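Local coordinates for protein UDP-galactopyranose mutase (Deinococcus radiodurans, PDB 3HDQ) that probably interconverts the pyranose and furanose forms of UDP-galactose, using a bound FAD cofactor, at residues A[59-64]-A[80-85]; A[260-265]-A[272-277]. One frame throughout, in Å; residues are numbered along the deposited sequence.

How the contacts relate
The chain first runs through the nucleotide-binding part. Just past strand 55-58 of the parallel sheet, contact 1 joins loop 59-64 to loop 80-85, closing an excursion of 15 residues that includes the short strands 71-72 and 78-79. Later, after strand 252-257 of that sheet, contact 2 closes a tighter loop of six residues, from helix 261-264 to the start of strand 274-284 in the mixed sheet. The two follow in series, neither nested nor crossed. The centres of contact 1 and contact 2 lie about 17 Å apart, their nearest atoms about 5 Å. FAD links them: contact 1 holds its adenosine and reaches its flavin, while Pro260 and Leu277 of contact 2 touch it.

Contact 1 (A[59-64]-A[80-85]); sequences DRRPHI and HPYGPH. With FAD (flavin-adenine dinucleotide), chain L.
Tyr82 reaches across to segment 59-64 and meets His63 and Arg61. The His63 ring comes from the opposite direction, and its NE2 lies 2.7 Å from Tyr82 OH in a nearly straight hydrogen bond (171°), each group at the other's ring edge. Behind it, His63 ND1 donates to Ile64 O at 2.7 Å, in the imidazole plane, so the ring is held at both nitrogens. Arg61 instead slides past Tyr82 the other way. Its guanidinium stacks on the phenol ring, planes 26° apart, as an off-centre cation-pi pair with CZ 4.5 Å from the Tyr82 ring centroid; the chain, extended from CG to NE, carries it there. On its opposite face is the adenosine ribose of FAD, to whose O3B Arg61 NH1 makes a weak bond. This is the ribose-binding corner of a Rossmann-type fold, where an acidic residue after the second strand grips the sugar: Asp59 OD1 accepts from FAD O2B at 2.8 Å and OD2 from FAD O3B at 2.9 Å. OD1 also takes the backbone N of Arg61 on its anti lone pair, an Asx turn that fixes the carboxylate, while OD2 receives Ala37 N. At the other end of the cofactor the His85 ring lies with one face over the flavin, FAD C5X 3.7 Å above its plane. With an alanine here, the flavin would probably lose the imidazole lying over it, and FAD O2' its hydrogen bond to NE2. The rotation of the imidazole is set by His85 ND1, which donates to Gly83 O at 2.7 Å, in the ring plane.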
ATOM      1  N   ASP A  59       3.142 -13.936   3.676  1.00 28.26           N
ATOM      2  CA  ASP A  59       2.385 -13.545   4.862  1.00 22.15           C
ATOM      3  C   ASP A  59       0.915 -13.819   4.610  1.00 25.40           C
ATOM      4  O   ASP A  59       0.412 -13.602   3.506  1.00 25.44           O
ATOM      5  CB  ASP A  59       2.620 -12.064   5.198  1.00 21.77           C
ATOM      6  CG  ASP A  59       2.321 -11.730   6.665  1.00 27.60           C
ATOM      7  OD1 ASP A  59       1.163 -11.903   7.117  1.00 28.32           O
ATOM      8  OD2 ASP A  59       3.248 -11.270   7.361  1.00 24.36           O
ATOM      9  N   ARG A  60       0.217 -14.297   5.629  1.00 27.90           N
ATOM     10  CA  ARG A  60      -1.205 -14.564   5.477  1.00 28.18           C
ATOM     11  C   ARG A  60      -1.992 -13.264   5.440  1.00 29.54           C
ATOM     12  O   ARG A  60      -3.133 -13.245   4.979  1.00 29.26           O
ATOM     13  CB  ARG A  60      -1.716 -15.457   6.611  1.00 35.18           C
ATOM     14  CG  ARG A  60      -2.105 -14.700   7.869  1.00 39.51           C
ATOM     15  CD  ARG A  60      -1.574 -15.380   9.125  1.00 44.31           C
ATOM     16  NE  ARG A  60      -2.176 -16.690   9.361  1.00 51.15           N
ATOM     17  CZ  ARG A  60      -1.852 -17.491  10.379  1.00 58.55           C
ATOM     18  NH1 ARG A  60      -0.936 -17.114  11.268  1.00 53.76           N
ATOM     19  NH2 ARG A  60      -2.443 -18.674  10.507  1.00 59.22           N
ATOM     20  N   ARG A  61      -1.398 -12.177   5.934  1.00 25.40           N
ATOM     21  CA  ARG A  61      -2.063 -10.872   5.844  1.00 28.23           C
ATOM     22  C   ARG A  61      -1.963 -10.341   4.417  1.00 25.33           C
ATOM     23  O   ARG A  61      -1.151 -10.834   3.639  1.00 28.75           O
ATOM     24  CB  ARG A  61      -1.475  -9.889   6.859  1.00 31.71           C
ATOM     25  CG  ARG A  61      -1.921 -10.186   8.277  1.00 30.09           C
ATOM     26  CD  ARG A  61      -1.062  -9.467   9.291  1.00 35.97           C
ATOM     27  NE  ARG A  61      -1.645  -9.575  10.627  1.00 35.76           N
ATOM     28  CZ  ARG A  61      -0.983  -9.338  11.752  1.00 33.00           C
ATOM     29  NH1 ARG A  61       0.289  -8.975  11.708  1.00 35.58           N
ATOM     30  NH2 ARG A  61      -1.593  -9.474  12.924  1.00 38.04           N
ATOM     31  N   PRO A  62      -2.805  -9.362   4.056  1.00 24.92           N
ATOM     32  CA  PRO A  62      -2.777  -8.877   2.669  1.00 26.72           C
ATOM     33  C   PRO A  62      -1.782  -7.749   2.485  1.00 28.03           C
ATOM     34  O   PRO A  62      -1.819  -7.084   1.459  1.00 28.11           O
ATOM     35  CB  PRO A  62      -4.190  -8.321   2.447  1.00 26.17           C
ATOM     36  CG  PRO A  62      -4.846  -8.268   3.840  1.00 27.72           C
ATOM     37  CD  PRO A  62      -3.828  -8.676   4.862  1.00 27.53           C
ATOM     38  N   HIS A  63      -0.905  -7.532   3.459  1.00 32.79           N
ATOM     39  CA  HIS A  63       0.062  -6.441   3.381  1.00 28.70           C
ATOM     40  C   HIS A  63       1.366  -6.874   4.035  1.00 25.43           C
ATOM     41  O   HIS A  63       1.383  -7.848   4.776  1.00 28.32           O
ATOM     42  CB  HIS A  63      -0.486  -5.218   4.110  1.00 30.23           C
ATOM     43  CG  HIS A  63      -0.719  -5.459   5.569  1.00 30.04           C
ATOM     44  ND1 HIS A  63       0.313  -5.631   6.464  1.00 25.73           N
ATOM     45  CD2 HIS A  63      -1.865  -5.584   6.283  1.00 26.11           C
ATOM     46  CE1 HIS A  63      -0.185  -5.842   7.671  1.00 27.74           C
ATOM     47  NE2 HIS A  63      -1.503  -5.819   7.588  1.00 26.37           N
ATOM     48  N   ILE A  64       2.449  -6.146   3.769  1.00 20.08           N
ATOM     49  CA  ILE A  64       3.738  -6.412   4.397  1.00 23.53           C
ATOM     50  C   ILE A  64       3.855  -5.671   5.741  1.00 28.63           C
ATOM     51  O   ILE A  64       2.934  -4.954   6.148  1.00 24.13           O
ATOM     52  CB  ILE A  64       4.913  -5.997   3.474  1.00 22.62           C
ATOM     53  CG1 ILE A  64       4.865  -4.487   3.194  1.00 24.42           C
ATOM     54  CG2 ILE A  64       4.864  -6.788   2.169  1.00 24.56           C
ATOM     55  CD1 ILE A  64       5.982  -3.959   2.318  1.00 21.48           C
ATOM     56  N   HIS A  80      -1.486   3.639  12.376  1.00 24.25           N
ATOM     57  CA  HIS A  80      -0.992   2.273  12.579  1.00 25.96           C
ATOM     58  C   HIS A  80      -2.166   1.365  12.922  1.00 26.58           C
ATOM     59  O   HIS A  80      -2.692   1.412  14.038  1.00 27.28           O
ATOM     60  CB  HIS A  80       0.041   2.222  13.706  1.00 24.50           C
ATOM     61  CG  HIS A  80       1.137   3.233  13.571  1.00 24.65           C
ATOM     62  ND1 HIS A  80       2.096   3.426  14.543  1.00 22.87           N
ATOM     63  CD2 HIS A  80       1.418   4.119  12.584  1.00 20.77           C
ATOM     64  CE1 HIS A  80       2.926   4.380  14.159  1.00 24.94           C
ATOM     65  NE2 HIS A  80       2.537   4.817  12.972  1.00 22.70           N
ATOM     66  N   PRO A  81      -2.592   0.538  11.965  1.00 25.83           N
ATOM     67  CA  PRO A  81      -3.767  -0.310  12.217  1.00 30.97           C
ATOM     68  C   PRO A  81      -3.638  -1.187  13.468  1.00 28.16           C
ATOM     69  O   PRO A  81      -4.671  -1.494  14.062  1.00 25.74           O
ATOM     70  CB  PRO A  81      -3.864  -1.182  10.955  1.00 25.80           C
ATOM     71  CG  PRO A  81      -3.151  -0.378   9.889  1.00 30.95           C
ATOM     72  CD  PRO A  81      -2.041   0.358  10.612  1.00 24.28           C
ATOM     73  N   TYR A  82      -2.423  -1.567  13.864  1.00 23.68           N
ATOM     74  CA  TYR A  82      -2.255  -2.486  15.005  1.00 26.14           C
ATOM     75  C   TYR A  82      -1.696  -1.831  16.264  1.00 31.17           C
ATOM     76  O   TYR A  82      -0.947  -2.462  17.026  1.00 27.86           O
ATOM     77  CB  TYR A  82      -1.372  -3.683  14.631  1.00 27.19           C
ATOM     78  CG  TYR A  82      -1.794  -4.356  13.353  1.00 25.27           C
ATOM     79  CD1 TYR A  82      -1.158  -4.065  12.148  1.00 26.60           C
ATOM     80  CD2 TYR A  82      -2.833  -5.279  13.340  1.00 36.27           C
ATOM     81  CE1 TYR A  82      -1.551  -4.664  10.964  1.00 27.59           C
ATOM     82  CE2 TYR A  82      -3.232  -5.899  12.155  1.00 34.37           C
ATOM     83  CZ  TYR A  82      -2.590  -5.577  10.968  1.00 34.90           C
ATOM     84  OH  TYR A  82      -2.977  -6.178   9.788  1.00 34.94           O
ATOM     85  N   GLY A  83      -2.057  -0.570  16.488  1.00 28.73           N
ATOM     86  CA  GLY A  83      -1.610   0.136  17.673  1.00 28.16           C
ATOM     87  C   GLY A  83      -0.359   0.953  17.421  1.00 26.83           C
ATOM     88  O   GLY A  83       0.370   0.706  16.466  1.00 33.45           O
ATOM     89  N   PRO A  84      -0.092   1.922  18.294  1.00 29.00           N
ATOM     90  CA  PRO A  84       1.012   2.863  18.088  1.00 29.42           C
ATOM     91  C   PRO A  84       2.358   2.143  18.082  1.00 29.31           C
ATOM     92  O   PRO A  84       2.654   1.392  19.012  1.00 29.49           O
ATOM     93  CB  PRO A  84       0.924   3.764  19.317  1.00 26.10           C
ATOM     94  CG  PRO A  84       0.295   2.899  20.375  1.00 29.74           C
ATOM     95  CD  PRO A  84      -0.662   2.005  19.652  1.00 30.81           C
ATOM     96  N   HIS A  85       3.156   2.361  17.043  1.00 27.21           N
ATOM     97  CA  HIS A  85       4.531   1.859  17.012  1.00 25.29           C
ATOM     98  C   HIS A  85       5.561   2.993  16.998  1.00 28.83           C
ATOM     99  O   HIS A  85       5.707   3.699  16.000  1.00 23.90           O
ATOM    100  CB  HIS A  85       4.723   0.929  15.818  1.00 26.18           C
ATOM    101  CG  HIS A  85       4.069  -0.403  16.002  1.00 30.38           C
ATOM    102  ND1 HIS A  85       2.718  -0.539  16.241  1.00 31.00           N
ATOM    103  CD2 HIS A  85       4.582  -1.655  16.013  1.00 25.44           C
ATOM    104  CE1 HIS A  85       2.427  -1.818  16.389  1.00 28.71           C
ATOM    105  NE2 HIS A  85       3.539  -2.515  16.251  1.00 26.69           N
TER
HETATM  106  PA  FAD L 450       5.240  -9.674  13.498  1.00 29.25           P
HETATM  107  O1A FAD L 450       5.051  -8.303  13.208  1.00 29.34           O
HETATM  108  O2A FAD L 450       4.193 -10.124  14.318  1.00 34.04           O
HETATM  109  O5B FAD L 450       5.215 -10.412  12.138  1.00 32.32           O
HETATM  110  C5B FAD L 450       5.117 -11.777  11.985  1.00 23.01           C
HETATM  111  C4B FAD L 450       4.326 -12.023  10.742  1.00 28.61           C
HETATM  112  O4B FAD L 450       4.200 -13.381  10.520  1.00 28.89           O
HETATM  113  C3B FAD L 450       2.923 -11.500  10.934  1.00 29.11           C
HETATM  114  O3B FAD L 450       2.610 -10.463  10.065  1.00 28.51           O
HETATM  115  C2B FAD L 450       2.049 -12.679  10.664  1.00 31.51           C
HETATM  116  O2B FAD L 450       0.982 -12.293   9.887  1.00 32.88           O
HETATM  117  C1B FAD L 450       2.969 -13.627   9.954  1.00 27.65           C
HETATM  118  N9A FAD L 450       2.520 -15.009  10.085  1.00 33.02           N
HETATM  119  C8A FAD L 450       2.264 -15.706  11.199  1.00 35.17           C
HETATM  120  N7A FAD L 450       1.870 -16.915  10.887  1.00 33.20           N
HETATM  121  C5A FAD L 450       1.862 -17.023   9.568  1.00 36.02           C
HETATM  122  C6A FAD L 450       1.540 -18.040   8.698  1.00 32.29           C
HETATM  123  N6A FAD L 450       1.308 -19.230   9.133  1.00 35.26           N
HETATM  124  N1A FAD L 450       1.627 -17.852   7.365  1.00 36.68           N
HETATM  125  C2A FAD L 450       2.017 -16.657   6.879  1.00 31.95           C
HETATM  126  N3A FAD L 450       2.333 -15.661   7.732  1.00 28.63           N
HETATM  127  C4A FAD L 450       2.250 -15.826   9.050  1.00 33.59           C
HETATM  128  N1  FAD L 450       7.767  -1.988  19.373  1.00 28.21           N
HETATM  129  C2  FAD L 450       8.522  -0.895  19.526  1.00 27.59           C
HETATM  130  O2  FAD L 450       9.706  -0.930  19.376  1.00 26.62           O
HETATM  131  N3  FAD L 450       7.915   0.253  19.843  1.00 31.22           N
HETATM  132  C4  FAD L 450       6.571   0.302  20.001  1.00 32.08           C
HETATM  133  O4  FAD L 450       6.020   1.313  20.283  1.00 28.01           O
HETATM  134  C4X FAD L 450       5.835  -0.815  19.857  1.00 28.82           C
HETATM  135  N5  FAD L 450       4.499  -0.756  20.034  1.00 30.04           N
HETATM  136  C5X FAD L 450       3.762  -1.874  19.885  1.00 32.63           C
HETATM  137  C6  FAD L 450       2.400  -1.801  20.054  1.00 29.98           C
HETATM  138  C7  FAD L 450       1.641  -2.927  19.903  1.00 30.78           C
HETATM  139  C7M FAD L 450       0.181  -2.867  20.089  1.00 25.16           C
HETATM  140  C8  FAD L 450       2.229  -4.113  19.572  1.00 29.00           C
HETATM  141  C8M FAD L 450       1.361  -5.306  19.430  1.00 28.45           C
HETATM  142  C9  FAD L 450       3.596  -4.182  19.394  1.00 29.23           C
HETATM  143  C9A FAD L 450       4.375  -3.064  19.556  1.00 28.48           C
HETATM  144  N10 FAD L 450       5.727  -3.109  19.376  1.00 30.45           N
HETATM  145  C10 FAD L 450       6.442  -1.976  19.537  1.00 27.35           C
HETATM  146  C1' FAD L 450       6.442  -4.388  19.137  1.00 31.02           C
HETATM  147  C2' FAD L 450       6.566  -4.746  17.674  1.00 31.73           C
HETATM  148  O2' FAD L 450       5.275  -4.904  17.207  1.00 37.30           O
HETATM  149  C3' FAD L 450       7.321  -6.049  17.434  1.00 40.22           C
HETATM  150  O3' FAD L 450       8.627  -6.031  17.807  1.00 51.24           O
HETATM  151  C4' FAD L 450       7.523  -6.273  15.981  1.00 35.77           C
HETATM  152  O4' FAD L 450       6.439  -5.641  15.371  1.00 27.59           O
HETATM  153  C5' FAD L 450       7.576  -7.753  15.744  1.00 36.74           C
HETATM  154  O5' FAD L 450       8.176  -8.142  14.564  1.00 32.02           O
HETATM  155  P   FAD L 450       8.039  -9.619  14.112  1.00 27.55           P
HETATM  156  O1P FAD L 450       8.504  -9.743  12.787  1.00 26.34           O
HETATM  157  O2P FAD L 450       8.856 -10.389  14.971  1.00 27.04           O
HETATM  158  O3P FAD L 450       6.546 -10.042  14.271  1.00 28.59           O

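Contact 2 (A[260-265]-A[272-277]); sequences PVDAFF and LPYRSL
The short helix 261-264, which follows strand 252-257 of the parallel sheet, packs through Val261 and Asp262 against Leu272 and Tyr274, at the point where the chain enters strand 274-284. The hydroxyl of Tyr274 pushes in at the start of the helix and accepts a bent hydrogen bond from the backbone N of Val261, 3.3 Å from OH (145°). The same OH is also bonded to the carbonyl O of Leu365, so two polar groups grip it in a buried place. Beside it, Pro260 CB lies 3.8 Å from Tyr274 CZ, approaching the ring obliquely, and Val261 CG2 comes within 3.6 Å of Tyr274 OH, the two side chains meeting at about a right angle. That methyl also touches Leu272 CD1, at 4.0 Å. Asp262 deals with Leu272, in the loop leading into the strand. Its OD2 accepts from Leu272 N at 2.9 Å, met on the anti side of the carboxylate and 30° out of its plane, and carries a salt bridge to Lys271, which probably helps to keep the buried group ionised. CG sits between the backbone N and the carbonyl carbon (chi1 53°); in this position OD1 also takes a weak bond from the N of Ala263 and lies at the edge of the Tyr274 ring, 3.7 Å from CE1. Tyr368 meets the Tyr274 ring edge-to-face, and Tyr349 and Leu345 of helix 340-355 adjoin Asp262 and Leu272. Here the contact joins the parallel nucleotide-binding sheet to the mixed sheet, consistent with the FAD-dependent fold of the UDP-galactopyranose mutases.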
ATOM      1  N   PRO A 260       3.767 -17.738  15.426  1.00 22.94           N
ATOM      2  CA  PRO A 260       3.744 -18.313  16.783  1.00 26.01           C
ATOM      3  C   PRO A 260       4.298 -19.749  16.774  1.00 26.28           C
ATOM      4  O   PRO A 260       4.011 -20.482  15.831  1.00 27.65           O
ATOM      5  CB  PRO A 260       2.256 -18.329  17.139  1.00 25.44           C
ATOM      6  CG  PRO A 260       1.524 -17.680  15.994  1.00 27.12           C
ATOM      7  CD  PRO A 260       2.430 -17.660  14.820  1.00 23.38           C
ATOM      8  N   VAL A 261       5.098 -20.141  17.768  1.00 29.79           N
ATOM      9  CA  VAL A 261       5.714 -21.477  17.742  1.00 28.76           C
ATOM     10  C   VAL A 261       4.748 -22.620  17.957  1.00 28.51           C
ATOM     11  O   VAL A 261       4.946 -23.688  17.405  1.00 34.49           O
ATOM     12  CB  VAL A 261       6.816 -21.694  18.809  1.00 33.38           C
ATOM     13  CG1 VAL A 261       8.176 -21.915  18.153  1.00 29.92           C
ATOM     14  CG2 VAL A 261       6.809 -20.593  19.850  1.00 26.27           C
ATOM     15  N   ASP A 262       3.742 -22.431  18.802  1.00 30.20           N
ATOM     16  CA  ASP A 262       2.887 -23.558  19.136  1.00 29.73           C
ATOM     17  C   ASP A 262       2.182 -24.053  17.878  1.00 30.15           C
ATOM     18  O   ASP A 262       2.117 -25.254  17.634  1.00 29.91           O
ATOM     19  CB  ASP A 262       1.909 -23.251  20.288  1.00 31.75           C
ATOM     20  CG  ASP A 262       1.080 -21.989  20.054  1.00 34.28           C
ATOM     21  OD1 ASP A 262       1.403 -21.210  19.134  1.00 35.58           O
ATOM     22  OD2 ASP A 262       0.101 -21.776  20.799  1.00 29.65           O
ATOM     23  N   ALA A 263       1.706 -23.116  17.062  1.00 30.36           N
ATOM     24  CA  ALA A 263       0.978 -23.437  15.836  1.00 30.64           C
ATOM     25  C   ALA A 263       1.845 -24.177  14.835  1.00 32.58           C
ATOM     26  O   ALA A 263       1.359 -25.042  14.113  1.00 33.10           O
ATOM     27  CB  ALA A 263       0.409 -22.169  15.192  1.00 25.28           C
ATOM     28  N   PHE A 264       3.126 -23.836  14.782  1.00 32.80           N
ATOM     29  CA  PHE A 264       4.014 -24.498  13.836  1.00 28.47           C
ATOM     30  C   PHE A 264       4.048 -25.994  14.124  1.00 38.36           C
ATOM     31  O   PHE A 264       4.117 -26.816  13.211  1.00 35.00           O
ATOM     32  CB  PHE A 264       5.416 -23.908  13.904  1.00 27.93           C
ATOM     33  CG  PHE A 264       6.353 -24.473  12.885  1.00 33.32           C
ATOM     34  CD1 PHE A 264       6.444 -23.909  11.620  1.00 31.95           C
ATOM     35  CD2 PHE A 264       7.140 -25.572  13.183  1.00 30.49           C
ATOM     36  CE1 PHE A 264       7.307 -24.435  10.676  1.00 29.64           C
ATOM     37  CE2 PHE A 264       8.003 -26.100  12.242  1.00 28.44           C
ATOM     38  CZ  PHE A 264       8.084 -25.530  10.989  1.00 29.74           C
ATOM     39  N   PHE A 265       3.988 -26.340  15.405  1.00 32.82           N
ATOM     40  CA  PHE A 265       4.057 -27.727  15.812  1.00 30.91           C
ATOM     41  C   PHE A 265       2.670 -28.241  16.211  1.00 35.69           C
ATOM     42  O   PHE A 265       2.534 -29.073  17.111  1.00 37.08           O
ATOM     43  CB  PHE A 265       5.077 -27.895  16.945  1.00 28.72           C
ATOM     44  CG  PHE A 265       6.502 -27.623  16.522  1.00 34.08           C
ATOM     45  CD1 PHE A 265       7.159 -26.466  16.925  1.00 27.38           C
ATOM     46  CD2 PHE A 265       7.187 -28.527  15.716  1.00 29.62           C
ATOM     47  CE1 PHE A 265       8.464 -26.218  16.535  1.00 24.54           C
ATOM     48  CE2 PHE A 265       8.503 -28.285  15.322  1.00 26.38           C
ATOM     49  CZ  PHE A 265       9.141 -27.132  15.735  1.00 28.68           C
ATOM     50  N   LEU A 272       0.078 -22.429  23.626  1.00 30.28           N
ATOM     51  CA  LEU A 272       0.964 -21.443  24.242  1.00 30.71           C
ATOM     52  C   LEU A 272       0.180 -20.133  24.341  1.00 32.48           C
ATOM     53  O   LEU A 272      -0.338 -19.658  23.338  1.00 32.55           O
ATOM     54  CB  LEU A 272       2.184 -21.207  23.359  1.00 31.95           C
ATOM     55  CG  LEU A 272       3.572 -21.294  23.988  1.00 34.95           C
ATOM     56  CD1 LEU A 272       4.568 -20.466  23.184  1.00 23.91           C
ATOM     57  CD2 LEU A 272       3.570 -20.895  25.470  1.00 25.44           C
ATOM     58  N   PRO A 273       0.068 -19.553  25.544  1.00 32.47           N
ATOM     59  CA  PRO A 273      -0.731 -18.323  25.656  1.00 36.29           C
ATOM     60  C   PRO A 273      -0.084 -17.103  24.994  1.00 30.30           C
ATOM     61  O   PRO A 273       1.052 -16.746  25.311  1.00 33.07           O
ATOM     62  CB  PRO A 273      -0.831 -18.096  27.176  1.00 32.63           C
ATOM     63  CG  PRO A 273      -0.478 -19.428  27.790  1.00 39.28           C
ATOM     64  CD  PRO A 273       0.525 -20.038  26.858  1.00 30.29           C
ATOM     65  N   TYR A 274      -0.808 -16.483  24.067  1.00 27.10           N
ATOM     66  CA  TYR A 274      -0.435 -15.176  23.548  1.00 34.24           C
ATOM     67  C   TYR A 274      -1.589 -14.236  23.812  1.00 32.52           C
ATOM     68  O   TYR A 274      -2.748 -14.591  23.590  1.00 30.94           O
ATOM     69  CB  TYR A 274      -0.203 -15.213  22.041  1.00 29.69           C
ATOM     70  CG  TYR A 274       1.005 -15.987  21.572  1.00 29.72           C
ATOM     71  CD1 TYR A 274       0.933 -17.357  21.354  1.00 28.83           C
ATOM     72  CD2 TYR A 274       2.202 -15.342  21.307  1.00 23.49           C
ATOM     73  CE1 TYR A 274       2.031 -18.065  20.902  1.00 27.71           C
ATOM     74  CE2 TYR A 274       3.292 -16.028  20.856  1.00 27.39           C
ATOM     75  CZ  TYR A 274       3.205 -17.397  20.660  1.00 29.23           C
ATOM     76  OH  TYR A 274       4.295 -18.091  20.210  1.00 26.91           O
ATOM     77  N   ARG A 275      -1.276 -13.029  24.265  1.00 25.41           N
ATOM     78  CA  ARG A 275      -2.321 -12.053  24.503  1.00 30.29           C
ATOM     79  C   ARG A 275      -2.636 -11.309  23.201  1.00 26.60           C
ATOM     80  O   ARG A 275      -1.743 -11.050  22.401  1.00 29.50           O
ATOM     81  CB  ARG A 275      -1.895 -11.094  25.609  1.00 27.99           C
ATOM     82  CG  ARG A 275      -3.022 -10.223  26.128  1.00 35.06           C
ATOM     83  CD  ARG A 275      -4.060 -11.019  26.902  1.00 31.15           C
ATOM     84  NE  ARG A 275      -4.853 -10.100  27.706  1.00 35.22           N
ATOM     85  CZ  ARG A 275      -6.029 -10.376  28.256  1.00 36.16           C
ATOM     86  NH1 ARG A 275      -6.597 -11.565  28.098  1.00 36.17           N
ATOM     87  NH2 ARG A 275      -6.640  -9.446  28.971  1.00 36.03           N
ATOM     88  N   SER A 276      -3.905 -10.990  22.982  1.00 26.75           N
ATOM     89  CA  SER A 276      -4.325 -10.312  21.761  1.00 24.63           C
ATOM     90  C   SER A 276      -4.912  -8.931  22.076  1.00 25.27           C
ATOM     91  O   SER A 276      -4.998  -8.540  23.235  1.00 28.44           O
ATOM     92  CB  SER A 276      -5.347 -11.173  21.014  1.00 27.07           C
ATOM     93  OG  SER A 276      -5.515 -10.753  19.667  1.00 29.44           O
ATOM     94  N   LEU A 277      -5.327  -8.206  21.039  1.00 28.29           N
ATOM     95  CA  LEU A 277      -5.901  -6.870  21.189  1.00 27.42           C
ATOM     96  C   LEU A 277      -7.022  -6.649  20.199  1.00 27.80           C
ATOM     97  O   LEU A 277      -7.017  -7.210  19.109  1.00 27.89           O
ATOM     98  CB  LEU A 277      -4.846  -5.789  20.939  1.00 21.07           C
ATOM     99  CG  LEU A 277      -3.725  -5.743  21.964  1.00 26.76           C
ATOM    100  CD1 LEU A 277      -2.593  -4.852  21.494  1.00 25.73           C
ATOM    101  CD2 LEU A 277      -4.282  -5.293  23.310  1.00 25.86           C
TER